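Local coordinates for protein probable starch synthase 4, chloroplastic/amyloplastic (Arabidopsis thaliana, PDB 6GNE) that belongs to the starch synthase family of two-domain proteins with the GT-B fold, and binds adenosine-5'-diphosphate and glycan, at residues 73-77 and 189-193; 80-85 and 96-102; 307-311 and 462-466; 412-417 and 439-445. All blocks are in the same frame, centred on the assembly; numbering follows the deposited sequence.

Contact 1: 73-77 and 189-193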
loop_
_atom_site.group_PDB
_atom_site.type_symbol
_atom_site.label_atom_id
_atom_site.label_comp_id
_atom_site.label_asym_id
_atom_site.label_seq_id
_atom_site.Cartn_x
_atom_site.Cartn_y
_atom_site.Cartn_z
ATOM N N SER A 73 17.874 5.305 23.366
ATOM C CA SER A 73 18.151 4.575 22.123
ATOM C C SER A 73 19.501 4.987 21.554
ATOM O O SER A 73 19.901 6.139 21.693
ATOM C CB SER A 73 17.046 4.899 21.122
ATOM O OG SER A 73 17.255 4.282 19.885
ATOM N N TYR A 74 20.173 4.066 20.880
ATOM C CA TYR A 74 21.492 4.335 20.314
ATOM C C TYR A 74 21.453 4.993 18.946
ATOM O O TYR A 74 20.666 4.623 18.116
ATOM C CB TYR A 74 22.271 3.012 20.222
ATOM C CG TYR A 74 23.658 3.079 19.596
ATOM C CD1 TYR A 74 23.834 3.005 18.201
ATOM C CD2 TYR A 74 24.806 3.172 20.406
ATOM C CE1 TYR A 74 25.114 3.050 17.636
ATOM C CE2 TYR A 74 26.084 3.219 19.842
ATOM C CZ TYR A 74 26.228 3.146 18.465
ATOM O OH TYR A 74 27.471 3.200 17.906
ATOM N N PHE A 75 22.340 5.954 18.718
ATOM C CA PHE A 75 22.616 6.482 17.367
ATOM C C PHE A 75 23.955 7.229 17.333
ATOM O O PHE A 75 24.187 8.058 18.204
ATOM C CB PHE A 75 21.503 7.418 16.920
ATOM C CG PHE A 75 21.248 7.398 15.449
ATOM C CD1 PHE A 75 20.776 6.236 14.822
ATOM C CD2 PHE A 75 21.436 8.539 14.681
ATOM C CE1 PHE A 75 20.521 6.218 13.460
ATOM C CE2 PHE A 75 21.180 8.523 13.307
ATOM C CZ PHE A 75 20.719 7.366 12.705
ATOM N N ASP A 76 24.828 6.933 16.355
ATOM C CA ASP A 76 26.147 7.613 16.202
ATOM C C ASP A 76 26.977 7.572 17.489
ATOM O O ASP A 76 27.551 8.584 17.884
ATOM C CB ASP A 76 25.989 9.084 15.723
ATOM C CG ASP A 76 25.411 9.198 14.285
ATOM O OD1 ASP A 76 25.824 8.443 13.384
ATOM O OD2 ASP A 76 24.554 10.071 14.043
ATOM N N GLY A 77 26.987 6.418 18.163
ATOM C CA GLY A 77 27.758 6.216 19.406
ATOM C C GLY A 77 27.248 6.820 20.714
ATOM O O GLY A 77 27.837 6.586 21.780
ATOM N N GLY A 189 26.467 2.482 9.868
ATOM C CA GLY A 189 27.027 2.426 11.214
ATOM C C GLY A 189 26.271 3.273 12.233
ATOM O O GLY A 189 26.403 3.037 13.435
ATOM N N SER A 190 25.499 4.258 11.763
ATOM C CA SER A 190 24.740 5.123 12.656
ATOM C C SER A 190 23.834 4.345 13.618
ATOM O O SER A 190 23.875 4.571 14.828
ATOM C CB SER A 190 23.925 6.160 11.864
ATOM O OG SER A 190 24.750 7.085 11.186
ATOM N N CYS A 191 23.055 3.409 13.097
ATOM C CA CYS A 191 22.075 2.673 13.925
ATOM C C CYS A 191 22.707 1.597 14.803
ATOM O O CYS A 191 22.010 1.011 15.632
ATOM C CB CYS A 191 20.967 2.051 13.070
ATOM S SG CYS A 191 21.553 0.827 11.874
ATOM N N GLY A 192 24.008 1.336 14.628
ATOM C CA GLY A 192 24.762 0.407 15.487
ATOM C C GLY A 192 25.326 -0.806 14.770
ATOM O O GLY A 192 26.068 -1.597 15.381
ATOM N N LEU A 193 24.963 -0.973 13.498
ATOM C CA LEU A 193 25.373 -2.127 12.711
ATOM C C LEU A 193 26.840 -2.052 12.325
ATOM O O LEU A 193 27.357 -0.981 12.035
ATOM C CB LEU A 193 24.514 -2.248 11.461
ATOM C CG LEU A 193 23.061 -2.662 11.696
ATOM C CD1 LEU A 193 22.274 -2.519 10.393
ATOM C CD2 LEU A 193 22.952 -4.079 12.266
#
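Ser190 meets both Phe75 and Asp76, a worked example of how a short turn can be fixed to the end of a strand by very few groups. Its backbone oxygen accepts the amide of Asp76, with Asp76 N 3.0 Å from Ser190 O and an N-H...O angle of 164°. Its hydroxyl, set beside the backbone N (chi1 -66°), is turned to the carboxylate of Asp76: Ser190 OG donates to Asp76 OD1 at 2.8 Å, on the syn side but tilted out of the carboxylate plane. Ser190 CB, pointing toward the strand, lies over one face of the Phe75 ring, 3.9 Å from its centroid, as a CH-pi contact. Phe75 CA also approaches Ser190 O, 3.4 Å away, in a CA-H...O contact. Cys191 CB is a looser neighbour of the same ring, 4.2 Å from Phe75 CE1.

Phe75, Ser190 and Cys191 are the buried part, and Tyr123 of helix 117-134 meets the Phe75 ring edge to face. The other side is looser and partly open to solvent: the Tyr74 ring leans along the turn through its CE1 corner, 3.4 Å from Gly192 CA. Asp76 is exposed here as well, its OD2 in a salt bridge with Arg119 of helix 117-134.

Gly189 to Gly192 form a type I beta turn, closed by Gly192 N and Gly189 O. It packs against the end of strand 64-75, where the chain reverses into strand 78-89: a beta turn docked on a beta hairpin within the starch synthase catalytic domain family region.

Contact 2: 80-85 and 96-102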
loop_
_atom_site.group_PDB
_atom_site.type_symbol
_atom_site.label_atom_id
_atom_site.label_comp_id
_atom_site.label_asym_id
_atom_site.label_seq_id
_atom_site.Cartn_x
_atom_site.Cartn_y
_atom_site.Cartn_z
ATOM N N TYR A 80 20.148 8.472 23.036
ATOM C CA TYR A 80 19.164 9.554 22.896
ATOM C C TYR A 80 17.827 9.195 23.509
ATOM O O TYR A 80 17.406 8.039 23.477
ATOM C CB TYR A 80 18.946 9.944 21.439
ATOM C CG TYR A 80 20.158 10.558 20.823
ATOM C CD1 TYR A 80 21.142 9.761 20.244
ATOM C CD2 TYR A 80 20.335 11.936 20.820
ATOM C CE1 TYR A 80 22.277 10.331 19.680
ATOM C CE2 TYR A 80 21.457 12.518 20.246
ATOM C CZ TYR A 80 22.430 11.718 19.687
ATOM O OH TYR A 80 23.551 12.300 19.142
ATOM N N LYS A 81 17.156 10.209 24.048
ATOM C CA LYS A 81 15.860 10.025 24.694
ATOM C C LYS A 81 14.740 9.944 23.683
ATOM O O LYS A 81 14.749 10.666 22.690
ATOM C CB LYS A 81 15.627 11.130 25.712
ATOM C CG LYS A 81 16.484 10.893 26.944
ATOM C CD LYS A 81 16.321 11.990 27.977
ATOM C CE LYS A 81 17.159 11.670 29.207
ATOM N NZ LYS A 81 17.528 12.921 29.929
ATOM N N ASN A 82 13.803 9.033 23.933
ATOM C CA ASN A 82 12.566 8.920 23.135
ATOM C C ASN A 82 11.320 8.976 24.031
ATOM O O ASN A 82 11.234 8.189 24.974
ATOM C CB ASN A 82 12.549 7.586 22.380
ATOM C CG ASN A 82 13.714 7.426 21.429
ATOM O OD1 ASN A 82 14.651 6.699 21.708
ATOM N ND2 ASN A 82 13.650 8.087 20.301
ATOM N N LYS A 83 10.389 9.896 23.757
ATOM C CA LYS A 83 9.044 9.889 24.377
ATOM C C LYS A 83 8.232 8.791 23.701
ATOM O O LYS A 83 8.150 8.755 22.488
ATOM C CB LYS A 83 8.258 11.234 24.208
ATOM C CG LYS A 83 8.167 12.136 25.430
ATOM C CD LYS A 83 9.556 12.621 25.863
ATOM C CE LYS A 83 9.825 12.652 27.389
ATOM N NZ LYS A 83 9.673 14.006 27.992
ATOM N N ILE A 84 7.633 7.915 24.500
ATOM C CA ILE A 84 6.760 6.859 23.997
ATOM C C ILE A 84 5.294 7.264 24.207
ATOM O O ILE A 84 4.903 7.704 25.311
ATOM C CB ILE A 84 7.049 5.518 24.701
ATOM C CG1 ILE A 84 8.550 5.186 24.621
ATOM C CG2 ILE A 84 6.229 4.383 24.098
ATOM C CD1 ILE A 84 9.157 5.305 23.233
ATOM N N TRP A 85 4.498 7.121 23.139
ATOM C CA TRP A 85 3.065 7.379 23.202
ATOM C C TRP A 85 2.324 6.083 22.940
ATOM O O TRP A 85 2.817 5.263 22.179
ATOM C CB TRP A 85 2.658 8.409 22.152
ATOM C CG TRP A 85 3.249 9.763 22.320
ATOM C CD1 TRP A 85 4.564 10.106 22.193
ATOM C CD2 TRP A 85 2.552 10.966 22.646
ATOM N NE1 TRP A 85 4.729 11.436 22.420
ATOM C CE2 TRP A 85 3.509 11.994 22.696
ATOM C CE3 TRP A 85 1.211 11.279 22.873
ATOM C CZ2 TRP A 85 3.168 13.320 22.987
ATOM C CZ3 TRP A 85 0.878 12.570 23.148
ATOM C CH2 TRP A 85 1.859 13.580 23.225
ATOM N N PHE A 96 3.697 4.918 19.453
ATOM C CA PHE A 96 4.295 5.952 18.617
ATOM C C PHE A 96 5.576 6.447 19.267
ATOM O O PHE A 96 5.567 6.872 20.421
ATOM C CB PHE A 96 3.354 7.143 18.464
ATOM C CG PHE A 96 1.972 6.810 17.987
ATOM C CD1 PHE A 96 0.975 6.502 18.889
ATOM C CD2 PHE A 96 1.662 6.859 16.645
ATOM C CE1 PHE A 96 -0.301 6.230 18.456
ATOM C CE2 PHE A 96 0.379 6.586 16.195
ATOM C CZ PHE A 96 -0.596 6.256 17.107
ATOM N N ILE A 97 6.685 6.398 18.543
ATOM C CA ILE A 97 7.976 6.826 19.085
ATOM C C ILE A 97 8.214 8.279 18.697
ATOM O O ILE A 97 8.212 8.614 17.516
ATOM C CB ILE A 97 9.115 5.913 18.583
ATOM C CG1 ILE A 97 8.819 4.441 18.948
ATOM C CG2 ILE A 97 10.443 6.308 19.175
ATOM C CD1 ILE A 97 9.955 3.486 18.592
ATOM N N GLU A 98 8.395 9.136 19.697
ATOM C CA GLU A 98 8.780 10.540 19.489
ATOM C C GLU A 98 10.252 10.781 19.887
ATOM O O GLU A 98 10.539 10.956 21.065
ATOM C CB GLU A 98 7.852 11.463 20.272
ATOM C CG GLU A 98 7.963 12.906 19.851
ATOM C CD GLU A 98 7.060 13.860 20.604
ATOM O OE1 GLU A 98 6.390 13.531 21.637
ATOM O OE2 GLU A 98 7.081 15.007 20.133
ATOM N N PRO A 99 11.183 10.786 18.912
ATOM C CA PRO A 99 12.588 10.998 19.292
ATOM C C PRO A 99 12.902 12.412 19.739
ATOM O O PRO A 99 12.314 13.381 19.264
ATOM C CB PRO A 99 13.369 10.659 18.018
ATOM C CG PRO A 99 12.426 9.837 17.200
ATOM C CD PRO A 99 11.064 10.423 17.491
ATOM N N GLN A 100 13.823 12.498 20.682
ATOM C CA GLN A 100 14.325 13.760 21.211
ATOM C C GLN A 100 15.794 13.733 20.768
ATOM O O GLN A 100 16.720 13.563 21.576
ATOM C CB GLN A 100 14.202 13.812 22.753
ATOM C CG GLN A 100 12.901 13.310 23.376
ATOM C CD GLN A 100 11.931 14.412 23.735
ATOM O OE1 GLN A 100 11.780 14.756 24.911
ATOM N NE2 GLN A 100 11.278 14.972 22.721
ATOM N N HIS A 101 15.986 13.755 19.460
ATOM C CA HIS A 101 17.298 13.839 18.855
ATOM C C HIS A 101 17.305 15.215 18.217
ATOM O O HIS A 101 16.319 15.592 17.604
ATOM C CB HIS A 101 17.436 12.734 17.796
ATOM C CG HIS A 101 18.764 12.698 17.113
ATOM N ND1 HIS A 101 19.123 13.617 16.153
ATOM C CD2 HIS A 101 19.813 11.845 17.223
ATOM C CE1 HIS A 101 20.336 13.340 15.706
ATOM N NE2 HIS A 101 20.778 12.272 16.342
ATOM N N PRO A 102 18.411 15.975 18.328
ATOM C CA PRO A 102 18.407 17.373 17.806
ATOM C C PRO A 102 17.988 17.543 16.330
ATOM O O PRO A 102 17.497 18.591 15.966
ATOM C CB PRO A 102 19.848 17.861 18.017
ATOM C CG PRO A 102 20.613 16.713 18.566
ATOM C CD PRO A 102 19.668 15.634 19.010
#
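Tyr80 takes His101 over one face, with His101 CD2 3.4 Å above the centre of the tyrosine ring. The ring planes are inclined at 39°, an oblique pairing. Gln100 O lies at the edge of the Tyr80 ring, and Pro102 CD is 3.8 Å from Tyr80 CE2. At the other end of the pairing, the Trp85 indole presents its edge to Glu98: Trp85 NE1 donates to Glu98 OE1 at 2.8 Å, in a bent bond (140°) that reaches the anti side of the carboxylate from out of its plane. Glu98 meets it with an extended chain, CG turned opposite its backbone N (chi1 -166°).

Between these ends, strands 80-85 and 96-100 pair antiparallel. Lys83 and Glu98 form a hydrogen-bonded pair, as do Trp85 and Phe96, while Asn82-Pro99 and Ile84-Ile97 are non-hydrogen-bonded pairs. Trp85 CB and Phe96 CB touch at 4.0 Å on the face they share with Lys83 and Glu98.

The two strands form a beta hairpin. Strand 64-75 continues the sheet beyond 80-85, and strand 45-51, parallel, beyond 96-100. Helix 117-134 packs on the face carrying Asn82, Ile97 and Pro99, whereas Lys52 makes a cation-pi contact with Trp85 on the other.

Contact 3: 307-311 and 462-466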
loop_
_atom_site.group_PDB
_atom_site.type_symbol
_atom_site.label_atom_id
_atom_site.label_comp_id
_atom_site.label_asym_id
_atom_site.label_seq_id
_atom_site.Cartn_x
_atom_site.Cartn_y
_atom_site.Cartn_z
ATOM N N SER A 307 -28.844 10.489 -18.616
ATOM C CA SER A 307 -28.759 9.154 -17.999
ATOM C C SER A 307 -27.904 8.273 -18.937
ATOM O O SER A 307 -27.844 8.512 -20.183
ATOM C CB SER A 307 -30.169 8.553 -17.817
ATOM O OG SER A 307 -31.008 8.921 -18.916
ATOM N N ARG A 308 -27.229 7.285 -18.349
ATOM C CA ARG A 308 -26.313 6.412 -19.115
ATOM C C ARG A 308 -25.126 7.110 -19.803
ATOM O O ARG A 308 -24.714 6.729 -20.887
ATOM C CB ARG A 308 -27.126 5.572 -20.126
ATOM C CG ARG A 308 -27.863 4.429 -19.448
ATOM C CD ARG A 308 -26.976 3.184 -19.327
ATOM N NE ARG A 308 -26.827 2.762 -17.940
ATOM C CZ ARG A 308 -26.120 1.721 -17.553
ATOM N NH1 ARG A 308 -26.010 1.486 -16.257
ATOM N NH2 ARG A 308 -25.471 0.959 -18.412
ATOM N N ARG A 309 -24.531 8.067 -19.111
ATOM C CA ARG A 309 -23.202 8.521 -19.445
ATOM C C ARG A 309 -22.274 7.905 -18.382
ATOM O O ARG A 309 -22.436 8.185 -17.200
ATOM C CB ARG A 309 -23.162 10.047 -19.448
ATOM C CG ARG A 309 -21.940 10.597 -20.114
ATOM C CD ARG A 309 -21.928 12.114 -20.223
ATOM N NE ARG A 309 -22.140 12.590 -21.589
ATOM C CZ ARG A 309 -21.199 12.956 -22.478
ATOM N NH1 ARG A 309 -21.602 13.387 -23.669
ATOM N NH2 ARG A 309 -19.883 12.933 -22.226
ATOM N N PRO A 310 -21.338 7.027 -18.791
ATOM C CA PRO A 310 -20.477 6.375 -17.809
ATOM C C PRO A 310 -19.450 7.355 -17.185
ATOM O O PRO A 310 -18.840 8.145 -17.901
ATOM C CB PRO A 310 -19.779 5.287 -18.626
ATOM C CG PRO A 310 -19.722 5.844 -19.985
ATOM C CD PRO A 310 -20.983 6.636 -20.160
ATOM N N LEU A 311 -19.326 7.302 -15.862
ATOM C CA LEU A 311 -18.356 8.093 -15.118
ATOM C C LEU A 311 -17.127 7.230 -14.884
ATOM O O LEU A 311 -17.211 6.194 -14.245
ATOM C CB LEU A 311 -18.944 8.542 -13.778
ATOM C CG LEU A 311 -18.035 9.365 -12.870
ATOM C CD1 LEU A 311 -17.771 10.726 -13.484
ATOM C CD2 LEU A 311 -18.679 9.542 -11.509
ATOM N N TYR A 462 -21.209 -1.177 -21.094
ATOM C CA TYR A 462 -22.000 -0.284 -20.256
ATOM C C TYR A 462 -23.238 0.230 -20.993
ATOM O O TYR A 462 -24.328 0.167 -20.463
ATOM C CB TYR A 462 -21.137 0.889 -19.739
ATOM C CG TYR A 462 -21.903 1.918 -18.933
ATOM C CD1 TYR A 462 -22.547 2.987 -19.555
ATOM C CD2 TYR A 462 -22.009 1.815 -17.536
ATOM C CE1 TYR A 462 -23.254 3.924 -18.816
ATOM C CE2 TYR A 462 -22.715 2.760 -16.786
ATOM C CZ TYR A 462 -23.340 3.802 -17.435
ATOM O OH TYR A 462 -24.054 4.731 -16.728
ATOM N N LYS A 463 -23.055 0.728 -22.212
ATOM C CA LYS A 463 -24.125 1.351 -23.005
ATOM C C LYS A 463 -25.138 0.381 -23.617
ATOM O O LYS A 463 -26.303 0.710 -23.671
ATOM C CB LYS A 463 -23.537 2.163 -24.165
ATOM C CG LYS A 463 -22.910 3.509 -23.816
ATOM C CD LYS A 463 -22.784 4.375 -25.068
ATOM C CE LYS A 463 -22.083 5.705 -24.776
ATOM N NZ LYS A 463 -20.611 5.567 -24.954
ATOM N N LYS A 464 -24.710 -0.780 -24.121
ATOM C CA LYS A 464 -25.586 -1.592 -25.008
ATOM C C LYS A 464 -26.658 -2.410 -24.233
ATOM O O LYS A 464 -27.754 -2.630 -24.752
ATOM C CB LYS A 464 -24.774 -2.480 -25.998
ATOM C CG LYS A 464 -24.693 -3.997 -25.666
ATOM C CD LYS A 464 -23.546 -4.783 -26.355
ATOM C CE LYS A 464 -23.820 -5.233 -27.816
ATOM N NZ LYS A 464 -24.551 -6.537 -27.968
ATOM N N ASP A 465 -26.344 -2.850 -23.010
ATOM C CA ASP A 465 -27.222 -3.709 -22.235
ATOM C C ASP A 465 -27.147 -3.395 -20.725
ATOM O O ASP A 465 -26.327 -3.934 -19.978
ATOM C CB ASP A 465 -26.896 -5.171 -22.554
ATOM C CG ASP A 465 -27.988 -6.165 -22.070
ATOM O OD1 ASP A 465 -29.053 -5.737 -21.559
ATOM O OD2 ASP A 465 -27.761 -7.397 -22.220
ATOM N N GLU A 466 -28.033 -2.511 -20.291
ATOM C CA GLU A 466 -28.014 -2.013 -18.929
ATOM C C GLU A 466 -28.179 -3.084 -17.848
ATOM O O GLU A 466 -27.540 -2.990 -16.800
ATOM C CB GLU A 466 -29.090 -0.953 -18.774
ATOM C CG GLU A 466 -29.223 -0.389 -17.360
ATOM C CD GLU A 466 -30.002 0.894 -17.269
ATOM O OE1 GLU A 466 -30.461 1.416 -18.316
ATOM O OE2 GLU A 466 -30.103 1.379 -16.119
#
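Arg308 lies flat on Tyr462 where the loop leading into strand 311-317, in the parallel beta sheet of the C-terminal domain of the GT-B fold, meets the end of helix 448-464. Four side chains are layered here: Pro310, the Tyr462 ring, the Arg308 guanidinium and Glu466. Arg308 starts from a backbone of left-handed helical angles, and its chain bends at chi2 (-87°) and again at chi3, folding the guanidinium back over the helix end. Guanidinium and phenol planes are only 4° apart and their centres 3.7 Å apart, a true stack with cation-pi character. Tyr462 answers with CG directed away from its own backbone N (chi1 176°), which sends the ring out from the helix between the two loop residues.

On the far side of the guanidinium, Glu466 stretches out in an extended chain. Its carboxylate lies nearly parallel to the arginine plane and out of it, so the long salt bridge, Arg308 NE to Glu466 OE1 at 3.9 Å, works through charge without an N-H aimed at the oxygen. Helix 466-477 opens at this residue, just after Asp465 in the N-cap position. Trp469 of that helix meets the Tyr462 ring edge to face, and Lys293 of helix 287-300 also touches it.

The outer layer on the other side of the ring is Pro310, whose CB sits 3.8 Å from the centroid of the Tyr462 ring in a CH-pi contact.

Contact 4: 412-417 and 439-445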
loop_
_atom_site.group_PDB
_atom_site.type_symbol
_atom_site.label_atom_id
_atom_site.label_comp_id
_atom_site.label_asym_id
_atom_site.label_seq_id
_atom_site.Cartn_x
_atom_site.Cartn_y
_atom_site.Cartn_z
ATOM N N ILE A 412 -16.277 -0.895 -12.017
ATOM C CA ILE A 412 -15.633 -1.975 -12.790
ATOM C C ILE A 412 -14.273 -1.580 -13.329
ATOM O O ILE A 412 -14.164 -0.576 -14.003
ATOM C CB ILE A 412 -16.517 -2.408 -13.956
ATOM C CG1 ILE A 412 -17.897 -2.857 -13.421
ATOM C CG2 ILE A 412 -15.855 -3.518 -14.757
ATOM C CD1 ILE A 412 -17.853 -3.930 -12.333
ATOM N N PRO A 413 -13.228 -2.357 -13.019
ATOM C CA PRO A 413 -11.883 -1.910 -13.306
ATOM C C PRO A 413 -11.450 -2.130 -14.739
ATOM O O PRO A 413 -11.888 -3.072 -15.402
ATOM C CB PRO A 413 -11.000 -2.756 -12.368
ATOM C CG PRO A 413 -11.775 -3.980 -12.152
ATOM C CD PRO A 413 -13.208 -3.553 -12.165
ATOM N N ILE A 414 -10.577 -1.247 -15.182
ATOM C CA ILE A 414 -9.869 -1.372 -16.428
ATOM C C ILE A 414 -8.388 -1.286 -16.057
ATOM O O ILE A 414 -7.918 -0.241 -15.604
ATOM C CB ILE A 414 -10.224 -0.233 -17.422
ATOM C CG1 ILE A 414 -11.756 -0.146 -17.623
ATOM C CG2 ILE A 414 -9.424 -0.383 -18.728
ATOM C CD1 ILE A 414 -12.186 0.996 -18.498
ATOM N N ALA A 415 -7.664 -2.380 -16.292
ATOM C CA ALA A 415 -6.357 -2.576 -15.714
ATOM C C ALA A 415 -5.380 -3.167 -16.703
ATOM O O ALA A 415 -5.749 -4.004 -17.528
ATOM C CB ALA A 415 -6.474 -3.505 -14.513
ATOM N N ARG A 416 -4.114 -2.785 -16.573
ATOM C CA ARG A 416 -3.070 -3.446 -17.327
ATOM C C ARG A 416 -2.670 -4.766 -16.656
ATOM O O ARG A 416 -2.652 -4.842 -15.443
ATOM C CB ARG A 416 -1.868 -2.534 -17.535
ATOM C CG ARG A 416 -1.065 -2.928 -18.788
ATOM C CD ARG A 416 0.123 -2.023 -19.041
ATOM N NE ARG A 416 1.254 -2.441 -18.229
ATOM C CZ ARG A 416 2.128 -3.376 -18.557
ATOM N NH1 ARG A 416 3.110 -3.640 -17.720
ATOM N NH2 ARG A 416 2.040 -4.037 -19.693
ATOM N N LYS A 417 -2.414 -5.804 -17.451
ATOM C CA LYS A 417 -2.067 -7.129 -16.934
ATOM C C LYS A 417 -0.627 -7.155 -16.451
ATOM O O LYS A 417 0.298 -7.440 -17.214
ATOM C CB LYS A 417 -2.243 -8.213 -17.988
ATOM C CG LYS A 417 -3.655 -8.691 -18.102
ATOM C CD LYS A 417 -3.915 -9.388 -19.439
ATOM C CE LYS A 417 -3.785 -10.902 -19.366
ATOM N NZ LYS A 417 -4.241 -11.463 -20.684
ATOM N N ASN A 439 -14.289 -10.176 -13.951
ATOM C CA ASN A 439 -14.781 -9.023 -13.182
ATOM C C ASN A 439 -14.507 -7.663 -13.769
ATOM O O ASN A 439 -14.811 -6.678 -13.120
ATOM C CB ASN A 439 -14.199 -9.076 -11.764
ATOM C CG ASN A 439 -12.672 -9.044 -11.754
ATOM O OD1 ASN A 439 -12.030 -8.773 -12.792
ATOM N ND2 ASN A 439 -12.090 -9.288 -10.583
ATOM N N GLY A 440 -13.949 -7.574 -14.971
ATOM C CA GLY A 440 -13.542 -6.271 -15.504
ATOM C C GLY A 440 -12.971 -6.345 -16.897
ATOM O O GLY A 440 -13.366 -7.186 -17.715
ATOM N N PHE A 441 -12.043 -5.437 -17.177
ATOM C CA PHE A 441 -11.428 -5.329 -18.499
ATOM C C PHE A 441 -9.946 -5.139 -18.354
ATOM O O PHE A 441 -9.515 -4.377 -17.508
ATOM C CB PHE A 441 -12.005 -4.123 -19.238
ATOM C CG PHE A 441 -13.480 -4.212 -19.457
ATOM C CD1 PHE A 441 -14.347 -3.724 -18.510
ATOM C CD2 PHE A 441 -13.976 -4.789 -20.602
ATOM C CE1 PHE A 441 -15.705 -3.817 -18.687
ATOM C CE2 PHE A 441 -15.341 -4.877 -20.802
ATOM C CZ PHE A 441 -16.217 -4.409 -19.821
ATOM N N THR A 442 -9.166 -5.862 -19.174
ATOM C CA THR A 442 -7.708 -5.770 -19.130
ATOM C C THR A 442 -7.091 -5.523 -20.484
ATOM O O THR A 442 -7.717 -5.674 -21.495
ATOM C CB THR A 442 -7.067 -7.036 -18.480
ATOM O OG1 THR A 442 -7.221 -8.203 -19.306
ATOM C CG2 THR A 442 -7.640 -7.322 -17.090
ATOM N N PHE A 443 -5.836 -5.118 -20.486
ATOM C CA PHE A 443 -5.028 -5.046 -21.719
ATOM C C PHE A 443 -3.569 -5.363 -21.405
ATOM O O PHE A 443 -3.120 -5.192 -20.263
ATOM C CB PHE A 443 -5.176 -3.669 -22.390
ATOM C CG PHE A 443 -4.687 -2.518 -21.573
ATOM C CD1 PHE A 443 -5.461 -1.966 -20.566
ATOM C CD2 PHE A 443 -3.444 -1.964 -21.830
ATOM C CE1 PHE A 443 -5.006 -0.890 -19.838
ATOM C CE2 PHE A 443 -2.954 -0.883 -21.087
ATOM C CZ PHE A 443 -3.734 -0.349 -20.085
ATOM N N GLN A 444 -2.838 -5.809 -22.418
ATOM C CA GLN A 444 -1.473 -6.233 -22.250
ATOM C C GLN A 444 -0.480 -5.063 -22.395
ATOM O O GLN A 444 0.180 -4.677 -21.443
ATOM C CB GLN A 444 -1.163 -7.379 -23.214
ATOM C CG GLN A 444 0.112 -8.162 -22.879
ATOM C CD GLN A 444 0.081 -8.827 -21.465
ATOM O OE1 GLN A 444 -0.503 -9.933 -21.293
ATOM N NE2 GLN A 444 0.691 -8.139 -20.440
ATOM N N THR A 445 -0.404 -4.488 -23.575
ATOM C CA THR A 445 0.657 -3.555 -23.919
ATOM C C THR A 445 0.404 -2.175 -23.342
ATOM O O THR A 445 -0.717 -1.687 -23.420
ATOM C CB THR A 445 0.756 -3.384 -25.444
ATOM O OG1 THR A 445 0.441 -4.627 -26.086
ATOM C CG2 THR A 445 2.172 -2.910 -25.845
#
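Arg416 NH2 donates to Gln444 O at 2.6 Å, nearly in line with that carbonyl, at the C-terminal end of two parallel strands, 412-416 and 441-443, which belong to a beta-alpha-beta unit with helix 419-424 between them. The same guanidinium gives NE to Ser394 O and NH1 to Ile395 O, so three backbone oxygens hold its rotation. Gln444 NE2 adds only a weak bond to Lys417 O.

Further in, the backbones alternate as neighbouring parallel strands do: Phe441 N to Pro413 O at 3.0 Å, then Ala415 N to Phe441 O, Phe443 N to Ala415 O, and Lys417 N to Phe443 O. CA-H...O contacts fill the gaps in this ladder, among them Ile414 CA to Phe441 O at 3.2 Å. The register pairs Ile414 with Phe441, Ala415 with Thr442 and Arg416 with Phe443.

Packing follows the two faces. On the side of Ile414 and Phe441, helix 448-464 rests against both residues, and Ile412 CG2 approaches Phe441 CE1 at 3.9 Å. On the side of Ala415 and Thr442, the long arm of Lys417 crosses the threonine, its CD 3.5 Å from Thr442 OG1, and Val425 lies on Thr442. Asn439, hydrogen-bonded to Ser424 O and Phe426 N, ties the approach to strand 441-443 to the end of helix 419-424 and the loop beyond. Strand 441-443 is an outermost strand of the six-stranded parallel sheet of the C-terminal domain.

Phe443, with CG placed between its backbone N and carbonyl carbon (chi1 63°), turns a face to the aliphatic part of Arg416, whose CG lies 4.0 Å from the ring centroid.

From the N terminus, the chain first reaches 73-77, the opening half of contact 1. It then turns into the hairpin of contact 2, which closes a short loop at 96-102 well before 189-193 returns to complete contact 1. These two touch: Ser73 and Tyr80 join them as neighbours in one sheet. In the C-terminal domain 307-311 opens contact 3. Contact 4 opens and closes within that span, joining neighbouring strands of the parallel sheet, and 462-466 then completes contact 3, which ties the loop before strand 311-317 to the end of helix 448-464. The two nested pairs lie in series, never crossing, with contacts 1 and 3 centred about 60 Å apart.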